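Local coordinates for protein homospermidine synthase (PDB 2PH5) that binds NAD and probably makes the polyamine homospermidine, as a homospermidine synthase of the saccharopine dehydrogenase-like family, at residues T148-I154 with P411-E417; N6-I10 with F33-D37; S271-V276 with H287-T292; D354-E358 with A391-Q395; N173-N178 with N366-Y371. All blocks are in the same frame, centred on the assembly; numbering follows the deposited sequence.

Interaction 1 of 5, residues T148-I154 with P411-E417; sequences TQKTALI and PDEGIVE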
# COMPACT_ATOMS: atom_id res chain seq x y z
N THR A 148 45.83 -6.29 -5.50
CA THR A 148 45.56 -7.56 -6.16
C THR A 148 45.76 -7.39 -7.66
O THR A 148 45.68 -6.27 -8.18
CB THR A 148 44.13 -8.03 -5.90
OG1 THR A 148 43.21 -7.02 -6.31
CG2 THR A 148 43.94 -8.31 -4.41
N GLN A 149 46.03 -8.49 -8.34
CA GLN A 149 46.26 -8.49 -9.78
C GLN A 149 45.03 -9.02 -10.52
O GLN A 149 44.54 -8.39 -11.47
CB GLN A 149 47.48 -9.35 -10.11
CG GLN A 149 48.43 -8.77 -11.16
CD GLN A 149 48.19 -9.33 -12.56
OE1 GLN A 149 48.28 -10.54 -12.78
NE2 GLN A 149 47.89 -8.45 -13.51
N LYS A 150 44.54 -10.17 -10.08
CA LYS A 150 43.38 -10.81 -10.68
C LYS A 150 42.12 -9.95 -10.63
O LYS A 150 41.88 -9.25 -9.64
CB LYS A 150 43.14 -12.17 -10.02
CG LYS A 150 44.05 -13.25 -10.57
CD LYS A 150 43.70 -13.49 -12.02
CE LYS A 150 44.63 -14.46 -12.68
NZ LYS A 150 44.22 -14.62 -14.10
N THR A 151 41.33 -10.00 -11.69
CA THR A 151 40.11 -9.20 -11.78
C THR A 151 39.01 -9.62 -10.81
O THR A 151 38.72 -10.80 -10.63
CB THR A 151 39.54 -9.22 -13.22
OG1 THR A 151 40.50 -8.68 -14.12
CG2 THR A 151 38.25 -8.41 -13.31
N ALA A 152 38.40 -8.62 -10.18
CA ALA A 152 37.32 -8.86 -9.24
C ALA A 152 36.27 -7.79 -9.50
O ALA A 152 36.40 -6.65 -9.04
CB ALA A 152 37.85 -8.75 -7.81
N LEU A 153 35.25 -8.16 -10.27
CA LEU A 153 34.16 -7.25 -10.63
C LEU A 153 33.16 -7.21 -9.48
O LEU A 153 32.56 -8.23 -9.14
CB LEU A 153 33.46 -7.75 -11.90
CG LEU A 153 32.48 -6.78 -12.60
CD1 LEU A 153 33.23 -5.53 -13.04
CD2 LEU A 153 31.84 -7.46 -13.80
N ILE A 154 32.98 -6.04 -8.89
CA ILE A 154 32.06 -5.92 -7.76
C ILE A 154 30.75 -5.21 -8.07
O ILE A 154 30.65 -4.44 -9.03
CB ILE A 154 32.75 -5.21 -6.58
CG1 ILE A 154 33.25 -3.82 -7.02
CG2 ILE A 154 33.91 -6.06 -6.08
CD1 ILE A 154 33.91 -3.01 -5.91
N PRO A 411 41.04 -10.95 -17.28
CA PRO A 411 41.34 -11.56 -15.98
C PRO A 411 42.32 -10.85 -15.06
O PRO A 411 42.42 -11.20 -13.88
CB PRO A 411 41.83 -12.95 -16.38
CG PRO A 411 42.57 -12.67 -17.64
CD PRO A 411 41.63 -11.73 -18.37
N ASP A 412 43.04 -9.87 -15.57
CA ASP A 412 44.01 -9.17 -14.74
C ASP A 412 43.77 -7.68 -14.72
O ASP A 412 44.52 -6.90 -15.31
CB ASP A 412 45.41 -9.50 -15.25
CG ASP A 412 45.68 -11.00 -15.26
OD1 ASP A 412 45.81 -11.59 -14.16
OD2 ASP A 412 45.74 -11.60 -16.35
N GLU A 413 42.71 -7.27 -14.02
CA GLU A 413 42.35 -5.86 -13.94
C GLU A 413 42.21 -5.40 -12.50
O GLU A 413 41.96 -4.22 -12.23
CB GLU A 413 41.04 -5.63 -14.69
CG GLU A 413 41.09 -6.05 -16.16
CD GLU A 413 42.11 -5.25 -16.97
OE1 GLU A 413 41.97 -4.01 -17.04
OE2 GLU A 413 43.04 -5.87 -17.54
N GLY A 414 42.37 -6.34 -11.57
CA GLY A 414 42.25 -6.01 -10.17
C GLY A 414 40.81 -5.77 -9.79
O GLY A 414 39.89 -6.15 -10.51
N ILE A 415 40.61 -5.13 -8.65
CA ILE A 415 39.27 -4.84 -8.20
C ILE A 415 38.66 -3.75 -9.09
O ILE A 415 39.20 -2.66 -9.19
CB ILE A 415 39.28 -4.37 -6.73
CG1 ILE A 415 39.60 -5.55 -5.81
CG2 ILE A 415 37.94 -3.79 -6.37
CD1 ILE A 415 39.37 -5.26 -4.33
N VAL A 416 37.56 -4.06 -9.75
CA VAL A 416 36.93 -3.08 -10.62
C VAL A 416 35.43 -2.92 -10.36
O VAL A 416 34.76 -3.85 -9.94
CB VAL A 416 37.14 -3.44 -12.12
CG1 VAL A 416 38.63 -3.49 -12.43
CG2 VAL A 416 36.51 -4.77 -12.44
N GLU A 417 34.93 -1.71 -10.58
CA GLU A 417 33.50 -1.43 -10.39
C GLU A 417 32.85 -1.28 -11.75
O GLU A 417 33.51 -0.93 -12.73
CB GLU A 417 33.31 -0.16 -9.57
CG GLU A 417 33.77 -0.32 -8.15
CD GLU A 417 33.48 0.89 -7.30
OE1 GLU A 417 33.99 1.99 -7.62
OE2 GLU A 417 32.74 0.75 -6.30
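A152 pairs with I415, and L153 with V416, at the edge of the parallel Rossmann-type sheet that carries the NAD site. Strand 415-416 is the outermost strand on this side. It returns from the C-terminal part of the chain and lies parallel to strand 152-153.

The backbone bonds form the usual parallel ladder. A152 N donates to G414 O, V416 N to A152 O at 2.9 Å, and I154 N to V416 O at 3.0 Å. Before the ladder, T151 N donates to P411 O at 2.7 Å.

The polar side chains sit at the start of the pairing. T151 OG1 is bonded to the carbonyl of H410. It also takes a weak bond from E413 N, which helps hold the loop leading into strand 415-416. K150 bends at chi2 (-65°) and runs alongside D412, pointing the same way. Its NZ makes a long, weak salt bridge of 3.4 Å with D412 OD1.

The apolar contacts lie on both faces of the sheet. A152 CB meets I415 CG1 at 4.2 Å on one face, where I100 and V141 also pack on I415. L153 and V416 share the other face. On its far side, strand 152-153 bonds to strand 109-112.

Just past the paired strands, I154 packs on E417. The CG1 of I154 stands between the backbone N and the carbonyl carbon (chi1 58°). The carboxylate of E417 turns to R138 in a salt bridge, and I154 CD1 rests 3.5 Å from E417 CG.

Interaction 2 of 5, residues N6-I10 with F33-D37; sequences NTKKI and FEKFD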
# COMPACT_ATOMS: atom_id res chain seq x y z
N ASN A 6 25.11 -23.47 -31.35
CA ASN A 6 25.86 -22.59 -30.40
C ASN A 6 27.06 -21.93 -31.09
O ASN A 6 28.21 -22.25 -30.79
CB ASN A 6 26.33 -23.42 -29.20
CG ASN A 6 27.20 -24.60 -29.59
OD1 ASN A 6 26.82 -25.41 -30.44
ND2 ASN A 6 28.38 -24.70 -28.98
N THR A 7 26.77 -21.01 -32.01
CA THR A 7 27.81 -20.30 -32.75
C THR A 7 28.48 -19.25 -31.87
O THR A 7 29.55 -18.74 -32.21
CB THR A 7 27.22 -19.59 -34.00
OG1 THR A 7 26.38 -20.51 -34.72
CG2 THR A 7 28.34 -19.12 -34.92
N LYS A 8 27.84 -18.93 -30.75
CA LYS A 8 28.38 -17.95 -29.82
C LYS A 8 28.60 -18.59 -28.45
O LYS A 8 28.50 -17.92 -27.42
CB LYS A 8 27.44 -16.75 -29.69
CG LYS A 8 27.64 -15.66 -30.74
CD LYS A 8 27.26 -16.11 -32.14
CE LYS A 8 27.50 -15.00 -33.16
NZ LYS A 8 28.93 -14.58 -33.21
N LYS A 9 28.90 -19.88 -28.45
CA LYS A 9 29.12 -20.60 -27.20
C LYS A 9 30.58 -20.46 -26.78
O LYS A 9 31.46 -21.06 -27.39
CB LYS A 9 28.79 -22.07 -27.40
CG LYS A 9 28.30 -22.78 -26.15
CD LYS A 9 26.81 -22.61 -25.97
CE LYS A 9 26.27 -23.69 -25.05
NZ LYS A 9 24.79 -23.71 -24.99
N ILE A 10 30.83 -19.67 -25.74
CA ILE A 10 32.19 -19.44 -25.25
C ILE A 10 32.82 -20.70 -24.65
O ILE A 10 32.21 -21.36 -23.81
CB ILE A 10 32.21 -18.33 -24.17
CG1 ILE A 10 31.32 -17.15 -24.59
CG2 ILE A 10 33.65 -17.88 -23.92
CD1 ILE A 10 31.70 -16.49 -25.89
N PHE A 33 25.04 -22.19 -18.72
CA PHE A 33 25.07 -23.28 -19.68
C PHE A 33 24.58 -22.82 -21.04
O PHE A 33 24.75 -23.51 -22.03
CB PHE A 33 24.22 -24.44 -19.17
CG PHE A 33 24.82 -25.14 -18.00
CD1 PHE A 33 25.98 -25.90 -18.14
CD2 PHE A 33 24.25 -25.02 -16.73
CE1 PHE A 33 26.57 -26.52 -17.04
CE2 PHE A 33 24.83 -25.63 -15.62
CZ PHE A 33 25.99 -26.39 -15.78
N GLU A 34 23.98 -21.64 -21.07
CA GLU A 34 23.47 -21.09 -22.32
C GLU A 34 24.57 -20.33 -23.06
O GLU A 34 24.59 -20.30 -24.29
CB GLU A 34 22.30 -20.15 -22.04
CG GLU A 34 21.54 -19.69 -23.27
CD GLU A 34 20.46 -18.66 -22.94
OE1 GLU A 34 19.85 -18.76 -21.85
OE2 GLU A 34 20.22 -17.77 -23.78
N LYS A 35 25.49 -19.74 -22.31
CA LYS A 35 26.59 -18.98 -22.89
C LYS A 35 27.93 -19.70 -22.87
O LYS A 35 28.89 -19.25 -23.49
CB LYS A 35 26.73 -17.64 -22.15
CG LYS A 35 25.69 -16.61 -22.53
CD LYS A 35 26.10 -15.96 -23.82
CE LYS A 35 25.27 -14.75 -24.10
NZ LYS A 35 25.73 -14.17 -25.39
N PHE A 36 28.01 -20.81 -22.15
CA PHE A 36 29.27 -21.54 -22.06
C PHE A 36 29.15 -22.99 -22.49
O PHE A 36 28.21 -23.69 -22.11
CB PHE A 36 29.82 -21.46 -20.64
CG PHE A 36 30.27 -20.09 -20.25
CD1 PHE A 36 31.54 -19.64 -20.59
CD2 PHE A 36 29.41 -19.22 -19.60
CE1 PHE A 36 31.95 -18.35 -20.27
CE2 PHE A 36 29.80 -17.92 -19.28
CZ PHE A 36 31.07 -17.48 -19.62
N ASP A 37 30.11 -23.44 -23.30
CA ASP A 37 30.15 -24.82 -23.77
C ASP A 37 30.92 -25.58 -22.71
O ASP A 37 31.96 -26.20 -22.97
CB ASP A 37 30.87 -24.90 -25.12
CG ASP A 37 31.00 -26.33 -25.61
OD1 ASP A 37 30.00 -27.08 -25.51
OD2 ASP A 37 32.09 -26.69 -26.10
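I10 lies obliquely over the CD1-CE1 rim of the F36 ring, its CB well out of the ring plane and 3.9 Å from F36 CD1. I10 CG2 packs near CE1. The carbonyl oxygen of I10 also approaches the ring obliquely. Around the rest of this ring, F16 meets it edge-to-face, and I401, I405 and I408 of helix 391-408 pack on it. The ring of F33 turns away from segment 6-10. It lies nearly parallel to the ring of Y59.

The backbones of I10 and F36 are joined by a single bridge. I10 N donates to K35 O at 3.0 Å. D37 N donates back to I10 O at 3.0 Å, with a nearly straight N-H...O angle of 168°. F36 is where the chain leaves helical geometry, so the bridge forms just as helix 23-35 ends.

K9 reaches further along the helix end. Its CG is anti to the backbone N (chi1 -151°) and the chain bends at chi2. This carries NZ to the carbonyl end of the last turn, 3.0 Å from F33 O and in the plane of that carbonyl. A weak second bond runs from NZ to E34 O at 3.5 Å. A positive charge beside C-terminal carbonyls probably suits the helix dipole. On the way, K9 CG passes 3.5 Å from D37 CB, and the two side chains cross at about a right angle.

The contact lies at the surface. It fastens the N-terminal segment to the C-terminal end of the first helix of the Rossmann-type beta-alpha-beta unit, which follows the glycine-rich turn at the NAD.

Interaction 3 of 5, residues S271-V276 with H287-T292; sequences SAGVMV and HGFLIT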
# COMPACT_ATOMS: atom_id res chain seq x y z
N SER A 271 14.03 4.79 4.53
CA SER A 271 13.86 4.95 3.09
C SER A 271 12.47 4.51 2.61
O SER A 271 11.87 5.13 1.71
CB SER A 271 14.96 4.20 2.32
OG SER A 271 14.83 2.79 2.43
N ALA A 272 11.95 3.45 3.22
CA ALA A 272 10.62 2.94 2.87
C ALA A 272 9.52 3.92 3.32
O ALA A 272 8.34 3.74 3.02
CB ALA A 272 10.39 1.57 3.50
N GLY A 273 9.92 4.96 4.05
CA GLY A 273 8.96 5.95 4.52
C GLY A 273 9.06 7.27 3.78
O GLY A 273 8.44 8.26 4.17
N VAL A 274 9.84 7.28 2.70
CA VAL A 274 10.04 8.47 1.88
C VAL A 274 9.62 8.16 0.43
O VAL A 274 10.09 7.19 -0.17
CB VAL A 274 11.53 8.89 1.84
CG1 VAL A 274 11.67 10.25 1.17
CG2 VAL A 274 12.11 8.92 3.25
N MSE A 275 8.74 8.98 -0.13
CA MSE A 275 8.29 8.79 -1.50
C MSE A 275 8.86 9.90 -2.38
O MSE A 275 9.03 11.04 -1.95
CB MSE A 275 6.76 8.85 -1.56
CG MSE A 275 6.03 7.89 -0.63
SE MSE A 275 6.46 6.03 -0.95
CE MSE A 275 5.56 5.79 -2.66
N VAL A 276 9.16 9.57 -3.63
CA VAL A 276 9.69 10.55 -4.56
C VAL A 276 8.93 10.41 -5.88
O VAL A 276 8.51 9.31 -6.25
CB VAL A 276 11.20 10.34 -4.82
CG1 VAL A 276 12.03 10.95 -3.69
CG2 VAL A 276 11.48 8.86 -4.95
N HIS A 287 4.77 7.40 -7.85
CA HIS A 287 5.45 7.71 -6.60
C HIS A 287 6.21 6.47 -6.14
O HIS A 287 5.61 5.49 -5.69
CB HIS A 287 4.47 8.13 -5.51
CG HIS A 287 3.90 9.50 -5.70
ND1 HIS A 287 3.20 10.15 -4.71
CD2 HIS A 287 3.89 10.32 -6.77
CE1 HIS A 287 2.79 11.33 -5.16
NE2 HIS A 287 3.20 11.45 -6.41
N GLY A 288 7.53 6.52 -6.25
CA GLY A 288 8.32 5.38 -5.81
C GLY A 288 8.92 5.56 -4.43
O GLY A 288 8.99 6.68 -3.92
N PHE A 289 9.34 4.47 -3.80
CA PHE A 289 9.97 4.52 -2.49
C PHE A 289 11.41 4.93 -2.73
O PHE A 289 12.05 4.44 -3.66
CB PHE A 289 9.94 3.15 -1.79
CG PHE A 289 8.58 2.71 -1.35
CD1 PHE A 289 7.74 2.04 -2.23
CD2 PHE A 289 8.13 3.00 -0.07
CE1 PHE A 289 6.45 1.66 -1.85
CE2 PHE A 289 6.85 2.63 0.33
CZ PHE A 289 6.00 1.96 -0.56
N LEU A 290 11.93 5.82 -1.89
CA LEU A 290 13.31 6.27 -2.01
C LEU A 290 14.24 5.29 -1.29
O LEU A 290 15.01 5.67 -0.40
CB LEU A 290 13.45 7.69 -1.45
CG LEU A 290 14.77 8.48 -1.46
CD1 LEU A 290 15.67 8.11 -2.61
CD2 LEU A 290 14.43 9.96 -1.49
N ILE A 291 14.13 4.02 -1.67
CA ILE A 291 14.93 2.93 -1.13
C ILE A 291 16.40 3.21 -1.36
O ILE A 291 16.81 3.56 -2.46
CB ILE A 291 14.57 1.58 -1.80
CG1 ILE A 291 13.65 0.76 -0.90
CG2 ILE A 291 15.82 0.75 -2.04
CD1 ILE A 291 12.36 1.42 -0.60
N THR A 292 17.20 3.04 -0.32
CA THR A 292 18.64 3.29 -0.40
C THR A 292 19.39 2.24 -1.22
O THR A 292 18.87 1.14 -1.47
CB THR A 292 19.22 3.29 1.02
OG1 THR A 292 19.15 1.97 1.55
CG2 THR A 292 18.41 4.22 1.92
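M275 and F289 lie side by side and point the same way. The selenium of M275, a selenomethionine, sits over one face of the F289 ring, 3.8 Å from its centroid and offset toward the rim. This is a Met-aromatic contact. The chain bends at both chi2 (-59°) and chi3 (-71°), which brings CE over the same ring as a CH-pi contact, 4.2 Å from the centroid. At the ring edge, in plane, lies A272 O, 3.2 Å from F289 CD2. The same oxygen accepts a hydrogen bond from K335.

On the face opposite M275 and F289, V276 meets L290 at about a right angle. L290 CD2 comes within 3.4 Å of V276 CG1. L290 also lies alongside V274. F466 covers both V276 and L290.

The backbone is an antiparallel hairpin. V276 and G288 form a hydrogen-bonded pair, and M275 and F289 a non-hydrogen-bonded one. L290 N bonds to V274 O at 2.9 Å, then L290 centres an inverse gamma turn.

F332 of the second subunit packs on M275, so the Met-aromatic contact stays apolar. H287 NE2 bonds to OE2 of E338 of that subunit, and this carboxylate would probably favour a protonated, positively charged imidazole.

Interaction 4 of 5, residues D354-E358 with A391-Q395; sequences DGCDE and ATSLQ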
# COMPACT_ATOMS: atom_id res chain seq x y z
N ASP A 354 1.12 -12.48 -14.70
CA ASP A 354 1.19 -11.40 -15.67
C ASP A 354 2.10 -10.30 -15.15
O ASP A 354 2.54 -10.34 -14.00
CB ASP A 354 -0.22 -10.85 -15.90
CG ASP A 354 -0.33 -9.98 -17.14
OD1 ASP A 354 -1.16 -9.06 -17.14
OD2 ASP A 354 0.40 -10.22 -18.13
N GLY A 355 2.38 -9.32 -16.00
CA GLY A 355 3.21 -8.20 -15.57
C GLY A 355 4.62 -8.14 -16.11
O GLY A 355 5.09 -9.02 -16.82
N CYS A 356 5.32 -7.07 -15.74
CA CYS A 356 6.68 -6.89 -16.20
C CYS A 356 7.49 -6.03 -15.24
O CYS A 356 6.94 -5.44 -14.30
CB CYS A 356 6.68 -6.26 -17.59
SG CYS A 356 5.96 -4.62 -17.64
N ASP A 357 8.79 -5.97 -15.47
CA ASP A 357 9.66 -5.19 -14.61
C ASP A 357 10.36 -4.13 -15.46
O ASP A 357 11.13 -4.47 -16.36
CB ASP A 357 10.69 -6.11 -13.95
CG ASP A 357 11.38 -5.46 -12.77
OD1 ASP A 357 11.62 -4.23 -12.82
OD2 ASP A 357 11.70 -6.18 -11.80
N GLU A 358 10.06 -2.86 -15.18
CA GLU A 358 10.69 -1.77 -15.92
C GLU A 358 11.81 -1.16 -15.13
O GLU A 358 11.58 -0.28 -14.30
CB GLU A 358 9.70 -0.65 -16.24
CG GLU A 358 8.94 -0.86 -17.51
CD GLU A 358 8.57 0.43 -18.21
OE1 GLU A 358 8.08 1.39 -17.54
OE2 GLU A 358 8.76 0.48 -19.45
N ALA A 391 10.78 -11.77 -14.39
CA ALA A 391 11.26 -10.55 -15.01
C ALA A 391 12.42 -9.94 -14.22
O ALA A 391 13.45 -9.59 -14.80
CB ALA A 391 10.12 -9.56 -15.12
N THR A 392 12.25 -9.84 -12.91
CA THR A 392 13.26 -9.26 -12.02
C THR A 392 14.56 -10.04 -11.98
O THR A 392 15.62 -9.48 -12.25
CB THR A 392 12.71 -9.14 -10.57
OG1 THR A 392 11.47 -8.44 -10.59
CG2 THR A 392 13.70 -8.40 -9.68
N SER A 393 14.49 -11.32 -11.65
CA SER A 393 15.71 -12.12 -11.57
C SER A 393 16.48 -12.12 -12.88
O SER A 393 17.70 -11.96 -12.90
CB SER A 393 15.39 -13.56 -11.15
OG SER A 393 14.62 -14.22 -12.13
N LEU A 394 15.77 -12.30 -14.00
CA LEU A 394 16.41 -12.35 -15.30
C LEU A 394 17.23 -11.10 -15.64
O LEU A 394 18.26 -11.19 -16.30
CB LEU A 394 15.39 -12.59 -16.43
CG LEU A 394 16.04 -12.85 -17.80
CD1 LEU A 394 17.07 -13.98 -17.65
CD2 LEU A 394 14.97 -13.25 -18.83
N GLN A 395 16.78 -9.94 -15.17
CA GLN A 395 17.51 -8.73 -15.47
C GLN A 395 18.80 -8.69 -14.65
O GLN A 395 19.80 -8.11 -15.07
CB GLN A 395 16.66 -7.49 -15.17
CG GLN A 395 15.44 -7.36 -16.04
CD GLN A 395 14.53 -6.23 -15.57
OE1 GLN A 395 14.14 -6.18 -14.41
NE2 GLN A 395 14.17 -5.34 -16.49
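Strand 356-358 and helix 391-395 run at 48° to each other, with their axes 8.1 Å apart at closest approach, and D357 and A391 have the nearest CA atoms. The strand meets the first turn of the helix.

D357 carries the contact. With chi1 at -164° the carboxylate swings opposite the amide nitrogen and on toward the helix. D357 OD2 accepts a short bond of 2.6 Å from T392 OG1. It uses the anti lone pair, the one facing away from its other oxygen. T392 OG1 has further partners in Q211 and T225. Three groups thus meet this hydroxyl, which probably fixes its rotation. Beside this bond the methyl of A391 rests against D357, with A391 CB 3.7 Å from D357 CB.

Q395 comes in one helical turn later. Its chain is extended beyond CG and reaches across to the strand backbone. NE2 makes a weak bond of 3.2 Å to D357 O, with an N-H...O angle of 128°. Its bond to S375 is probably the stronger hold on this amide. Q395 OE1 stands 3.3 Å from D357 CG, and the amide and carboxylate planes are turned 60° apart.

The site is buried and close to the cofactor. The side chain of T392 is about 7 Å from the bound NAD, and that of Q395 about 4 Å from A158 of the NAD site.

Helix 391-408 packs here against the mixed sheet. Strand 352-364 runs between strands 202-213 and 370-378, and L377 of the latter touches both L394 and Q395 of the helix.

Interaction 5 of 5, residues N173-N178 with N366-Y371; sequences NIAKDN and NQRGAY. With SO4 (sulfate ion), chain B.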
# COMPACT_ATOMS: atom_id res chain seq x y z
N ASN A 173 23.18 8.98 -25.95
CA ASN A 173 22.00 9.18 -26.78
C ASN A 173 21.50 10.62 -26.72
O ASN A 173 21.19 11.22 -27.74
CB ASN A 173 20.86 8.23 -26.38
CG ASN A 173 21.15 6.80 -26.73
OD1 ASN A 173 22.11 6.50 -27.43
ND2 ASN A 173 20.30 5.89 -26.25
N ILE A 174 21.43 11.17 -25.51
CA ILE A 174 20.97 12.55 -25.37
C ILE A 174 21.90 13.49 -26.13
O ILE A 174 21.46 14.53 -26.62
CB ILE A 174 20.93 12.98 -23.89
CG1 ILE A 174 19.94 12.09 -23.12
CG2 ILE A 174 20.52 14.45 -23.80
CD1 ILE A 174 19.95 12.33 -21.63
N ALA A 175 23.17 13.13 -26.21
CA ALA A 175 24.16 13.93 -26.91
C ALA A 175 23.89 13.93 -28.42
O ALA A 175 23.94 14.97 -29.06
CB ALA A 175 25.57 13.41 -26.62
N LYS A 176 23.60 12.76 -28.99
CA LYS A 176 23.33 12.69 -30.42
C LYS A 176 22.01 13.41 -30.72
O LYS A 176 21.89 14.09 -31.73
CB LYS A 176 23.29 11.23 -30.91
CG LYS A 176 22.01 10.46 -30.58
CD LYS A 176 22.10 8.98 -30.94
CE LYS A 176 20.72 8.29 -30.95
NZ LYS A 176 19.94 8.41 -29.68
N ASP A 177 21.03 13.26 -29.83
CA ASP A 177 19.72 13.91 -30.00
C ASP A 177 19.83 15.42 -29.80
O ASP A 177 18.85 16.14 -30.01
CB ASP A 177 18.70 13.39 -28.98
CG ASP A 177 18.31 11.95 -29.22
OD1 ASP A 177 17.93 11.60 -30.36
OD2 ASP A 177 18.37 11.17 -28.24
N ASN A 178 20.99 15.88 -29.36
CA ASN A 178 21.22 17.31 -29.15
C ASN A 178 22.08 17.84 -30.29
O ASN A 178 22.50 19.00 -30.27
CB ASN A 178 21.93 17.57 -27.82
CG ASN A 178 20.97 17.84 -26.68
OD1 ASN A 178 20.23 16.96 -26.25
ND2 ASN A 178 20.97 19.08 -26.19
N ASN A 366 18.15 18.22 -19.22
CA ASN A 366 18.39 18.58 -20.61
C ASN A 366 17.16 19.18 -21.29
O ASN A 366 16.03 18.77 -21.04
CB ASN A 366 18.88 17.36 -21.40
CG ASN A 366 19.27 17.72 -22.83
OD1 ASN A 366 18.46 17.64 -23.75
ND2 ASN A 366 20.52 18.14 -23.01
N GLN A 367 17.41 20.14 -22.17
CA GLN A 367 16.36 20.84 -22.89
C GLN A 367 15.43 19.92 -23.70
O GLN A 367 14.25 20.24 -23.86
CB GLN A 367 16.98 21.90 -23.80
CG GLN A 367 17.92 21.33 -24.85
CD GLN A 367 18.85 22.38 -25.46
OE1 GLN A 367 19.53 22.12 -26.45
NE2 GLN A 367 18.88 23.58 -24.85
N ARG A 368 15.95 18.80 -24.18
CA ARG A 368 15.15 17.85 -24.95
C ARG A 368 14.00 17.29 -24.11
O ARG A 368 13.01 16.79 -24.65
CB ARG A 368 16.01 16.66 -25.42
CG ARG A 368 17.24 17.02 -26.24
CD ARG A 368 16.89 17.42 -27.64
NE ARG A 368 16.04 16.44 -28.32
CZ ARG A 368 15.62 16.58 -29.57
NH1 ARG A 368 15.98 17.66 -30.26
NH2 ARG A 368 14.85 15.66 -30.14
N GLY A 369 14.15 17.36 -22.79
CA GLY A 369 13.13 16.84 -21.89
C GLY A 369 13.67 15.69 -21.06
O GLY A 369 14.80 15.22 -21.29
N ALA A 370 12.90 15.22 -20.09
CA ALA A 370 13.37 14.10 -19.28
C ALA A 370 13.56 12.89 -20.19
O ALA A 370 12.78 12.67 -21.11
CB ALA A 370 12.37 13.77 -18.18
N TYR A 371 14.61 12.13 -19.92
CA TYR A 371 14.94 10.95 -20.72
C TYR A 371 15.06 9.70 -19.84
O TYR A 371 15.73 9.72 -18.80
CB TYR A 371 16.27 11.18 -21.43
CG TYR A 371 16.63 10.13 -22.44
CD1 TYR A 371 16.01 10.09 -23.69
CD2 TYR A 371 17.61 9.17 -22.16
CE1 TYR A 371 16.37 9.15 -24.64
CE2 TYR A 371 17.97 8.23 -23.10
CZ TYR A 371 17.34 8.22 -24.34
OH TYR A 371 17.71 7.28 -25.28
S SO4 B . 15.01 19.38 -32.72
O1 SO4 B . 14.60 20.04 -33.98
O2 SO4 B . 15.50 20.39 -31.76
O3 SO4 B . 16.09 18.41 -33.01
O4 SO4 B . 13.85 18.68 -32.15
O HOH W 1 17.25 8.12 -28.00
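Y371 OH is gripped by two partners. N173 ND2 donates to it at 3.1 Å, close to the amide plane, with the amide and ring planes almost perpendicular (87°). A water lies 2.9 Å from the same Y371 OH. That water also donates to D177 OD2 and takes a weak bond from K176 NZ. D177 OD2 is bonded to Y441 OH as well, and forms a long salt bridge with K176.

Over one face of the Y371 ring lies I174. Its CG1 is 4.2 Å from the ring centroid, a CH-pi contact offset toward the rim. I174 CG2 meets N366 CG at 3.6 Å.

The contact sets the C-terminal end of helix 158-176 against the turn between strands 352-364 and 370-378 of the mixed sheet. N366 to G369 form a type I beta turn. N366 OD1 accepts from R368 N, an Asx turn, though the place of OD1 is less sure.

R368 bends at chi2 and chi3. D177 O lies over one face of its guanidinium, 3.0 Å above the plane and offset toward the rim, with no hydrogen bond. At the guanidinium edge R368 NH1 makes a weak bond of 2.9 Å to O3 of a sulfate, probably from the crystallisation liquor.

How the interactions relate
Interactions 1 and 2 belong to the Rossmann-type part, with centres about 24 Å apart. Interaction 1 closes one edge of the parallel sheet, and interaction 2 sits at the end of its first helix. Interactions 3, 4 and 5 belong to the C-terminal part. Interactions 4 and 5 reach neighbouring strands of one mixed sheet, 352-364 and 370-378; the centres of the two contacts are about 27 Å apart. Interaction 2 closes first along the chain. Interaction 1 then opens, and the other three are nested inside its loop. Helix 391-408 leads from interaction 4 toward strand 415-416 of interaction 1. The chain thus returns to its nucleotide-binding part, and both parts contribute to the NAD site.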